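Local coordinates for endoglucanase, family GH5 (Zobellia galactanivorans, PDB 6GL2), which probably hydrolyses hemicellulosic beta-glucans such as mixed-linked glucan, as a member of glycoside hydrolase family 5, at residues A13-V18 and K262-D267. Numbering follows the deposited sequence. Where two conformers were deposited one is given.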
loop_
_atom_site.group_PDB
_atom_site.type_symbol
_atom_site.label_atom_id
_atom_site.label_comp_id
_atom_site.label_asym_id
_atom_site.label_seq_id
_atom_site.Cartn_x
_atom_site.Cartn_y
_atom_site.Cartn_z
ATOM N N ALA A 13 10.991 -17.063 0.400
ATOM C CA ALA A 13 11.766 -15.868 0.687
ATOM C C ALA A 13 10.960 -14.663 0.131
ATOM O O ALA A 13 10.346 -14.739 -0.936
ATOM C CB ALA A 13 13.147 -15.934 -0.031
ATOM N N PRO A 14 11.080 -13.532 0.819
ATOM C CA PRO A 14 10.420 -12.312 0.281
ATOM C C PRO A 14 10.684 -11.925 -1.153
ATOM O O PRO A 14 9.774 -11.588 -1.887
ATOM C CB PRO A 14 10.851 -11.233 1.243
ATOM C CG PRO A 14 11.066 -11.918 2.518
ATOM C CD PRO A 14 11.659 -13.273 2.118
ATOM N N LYS A 15 11.912 -12.085 -1.683
ATOM C CA LYS A 15 12.110 -11.617 -3.041
ATOM C C LYS A 15 11.331 -12.469 -4.057
ATOM O O LYS A 15 10.795 -11.960 -5.069
ATOM C CB LYS A 15 13.580 -11.522 -3.408
ATOM C CG LYS A 15 14.271 -10.382 -2.646
ATOM C CD LYS A 15 15.703 -10.133 -3.073
ATOM C CE LYS A 15 16.336 -8.969 -2.299
ATOM N NZ LYS A 15 17.824 -8.957 -2.607
ATOM N N GLU A 16 11.226 -13.909 -3.803
ATOM C CA GLU A 16 10.435 -14.716 -4.687
ATOM C C GLU A 16 8.919 -14.447 -4.494
ATOM O O GLU A 16 8.170 -14.560 -5.443
ATOM C CB GLU A 16 10.790 -16.176 -4.507
ATOM C CG GLU A 16 10.110 -17.082 -5.487
ATOM C CD GLU A 16 10.298 -16.725 -6.979
ATOM O OE1 GLU A 16 11.452 -16.474 -7.477
ATOM O OE2 GLU A 16 9.249 -16.668 -7.676
ATOM N N PHE A 17 8.532 -14.254 -3.243
ATOM C CA PHE A 17 7.120 -13.870 -2.959
ATOM C C PHE A 17 6.733 -12.608 -3.724
ATOM O O PHE A 17 5.654 -12.615 -4.372
ATOM C CB PHE A 17 7.042 -13.726 -1.492
ATOM C CG PHE A 17 5.640 -13.483 -0.968
ATOM C CD1 PHE A 17 5.084 -12.182 -0.918
ATOM C CD2 PHE A 17 4.871 -14.525 -0.457
ATOM C CE1 PHE A 17 3.812 -11.984 -0.426
ATOM C CE2 PHE A 17 3.600 -14.339 0.042
ATOM C CZ PHE A 17 3.091 -13.033 0.077
ATOM N N VAL A 18 7.556 -11.594 -3.762
ATOM C CA VAL A 18 7.217 -10.385 -4.428
ATOM C C VAL A 18 7.122 -10.553 -5.922
ATOM O O VAL A 18 6.337 -9.974 -6.595
ATOM C CB VAL A 18 8.138 -9.200 -3.974
ATOM C CG1 VAL A 18 8.056 -7.991 -4.874
ATOM C CG2 VAL A 18 7.815 -8.848 -2.526
ATOM N N LYS A 262 19.356 0.641 -2.308
ATOM C CA LYS A 262 19.267 0.698 -0.842
ATOM C C LYS A 262 18.659 -0.606 -0.344
ATOM O O LYS A 262 19.211 -1.297 0.462
ATOM C CB LYS A 262 18.448 1.883 -0.337
ATOM C CG LYS A 262 18.269 1.914 1.167
ATOM C CD LYS A 262 19.652 2.220 1.761
ATOM C CE LYS A 262 19.726 2.572 3.237
ATOM N NZ LYS A 262 21.167 2.931 3.516
ATOM N N PHE A 263 17.438 -0.934 -0.791
ATOM C CA PHE A 263 16.699 -2.042 -0.187
ATOM C C PHE A 263 17.092 -3.417 -0.709
ATOM O O PHE A 263 17.244 -4.328 0.077
ATOM C CB PHE A 263 15.195 -1.823 -0.309
ATOM C CG PHE A 263 14.728 -0.558 0.387
ATOM C CD1 PHE A 263 14.882 -0.455 1.740
ATOM C CD2 PHE A 263 14.065 0.474 -0.261
ATOM C CE1 PHE A 263 14.422 0.678 2.387
ATOM C CE2 PHE A 263 13.560 1.597 0.425
ATOM C CZ PHE A 263 13.779 1.683 1.747
ATOM N N ILE A 264 17.073 -3.562 -2.002
ATOM C CA ILE A 264 17.306 -4.841 -2.615
ATOM C C ILE A 264 18.789 -5.281 -2.526
ATOM O O ILE A 264 19.073 -6.429 -2.137
ATOM C CB ILE A 264 16.847 -4.878 -4.101
ATOM C CG1 ILE A 264 15.307 -4.567 -4.190
ATOM C CG2 ILE A 264 17.249 -6.243 -4.747
ATOM C CD1 ILE A 264 14.715 -4.371 -5.534
ATOM N N VAL A 265 19.662 -4.373 -2.898
ATOM C CA VAL A 265 21.140 -4.683 -2.925
ATOM C C VAL A 265 21.682 -4.503 -1.503
ATOM O O VAL A 265 22.065 -5.489 -0.862
ATOM C CB VAL A 265 21.850 -3.830 -3.975
ATOM C CG1 VAL A 265 23.387 -4.032 -3.888
ATOM C CG2 VAL A 265 21.297 -4.063 -5.352
ATOM N N GLU A 266 21.705 -3.314 -0.967
ATOM C CA GLU A 266 22.339 -3.143 0.331
ATOM C C GLU A 266 21.654 -3.917 1.474
ATOM O O GLU A 266 22.314 -4.523 2.316
ATOM C CB GLU A 266 22.486 -1.664 0.667
ATOM C CG GLU A 266 23.048 -1.351 2.054
ATOM C CD GLU A 266 22.645 0.032 2.573
ATOM O OE1 GLU A 266 22.946 1.032 1.837
ATOM O OE2 GLU A 266 22.001 0.091 3.691
ATOM N N ASP A 267 20.307 -3.889 1.543
ATOM C CA ASP A 267 19.575 -4.404 2.716
ATOM C C ASP A 267 19.082 -5.852 2.527
ATOM O O ASP A 267 18.559 -6.453 3.488
ATOM C CB ASP A 267 18.363 -3.526 3.038
ATOM C CG ASP A 267 18.681 -2.055 3.543
ATOM O OD1 ASP A 267 19.804 -1.716 3.898
ATOM O OD2 ASP A 267 17.723 -1.239 3.622
#
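Lys15 reaches across from helix 14-20 and gives its ammonium group to the backbone carbonyl of Ile264, with Lys15 NZ 2.9 Å from Ile264 O. The lysine is modelled in two conformers, and the bond belongs to the one described here. The side chain can span the gap because it is fully stretched beyond CG, while the CA atoms of Lys15 and Ile264 lie 8.5 Å apart. Its nitrogen comes in at 132° to the C=O bond and tilted 28° from the carbonyl plane. That carbonyl lies near the C-terminal end of helix 246-266, where the helix dipole would probably favour a positive group. The apolar part of the contact comes from Ile264 itself: its CG2, anti to the backbone N, lies 3.8 Å from Lys15 CE, so the methyl flanks the end of the lysine chain; the Ile264 side chain also touches Val271. On the far side of this turn, Lys262 NZ forms a salt bridge with Glu266 OE2 (3.0 Å), through the syn lone pair, and also bonds Asn211. Beneath, Val18 and Phe263 pack on barrel strands. The contact thus ties the short N-terminal helix, which covers the barrel's bottom, to the helix before strand 271-276 in a (beta/alpha)8 TIM barrel.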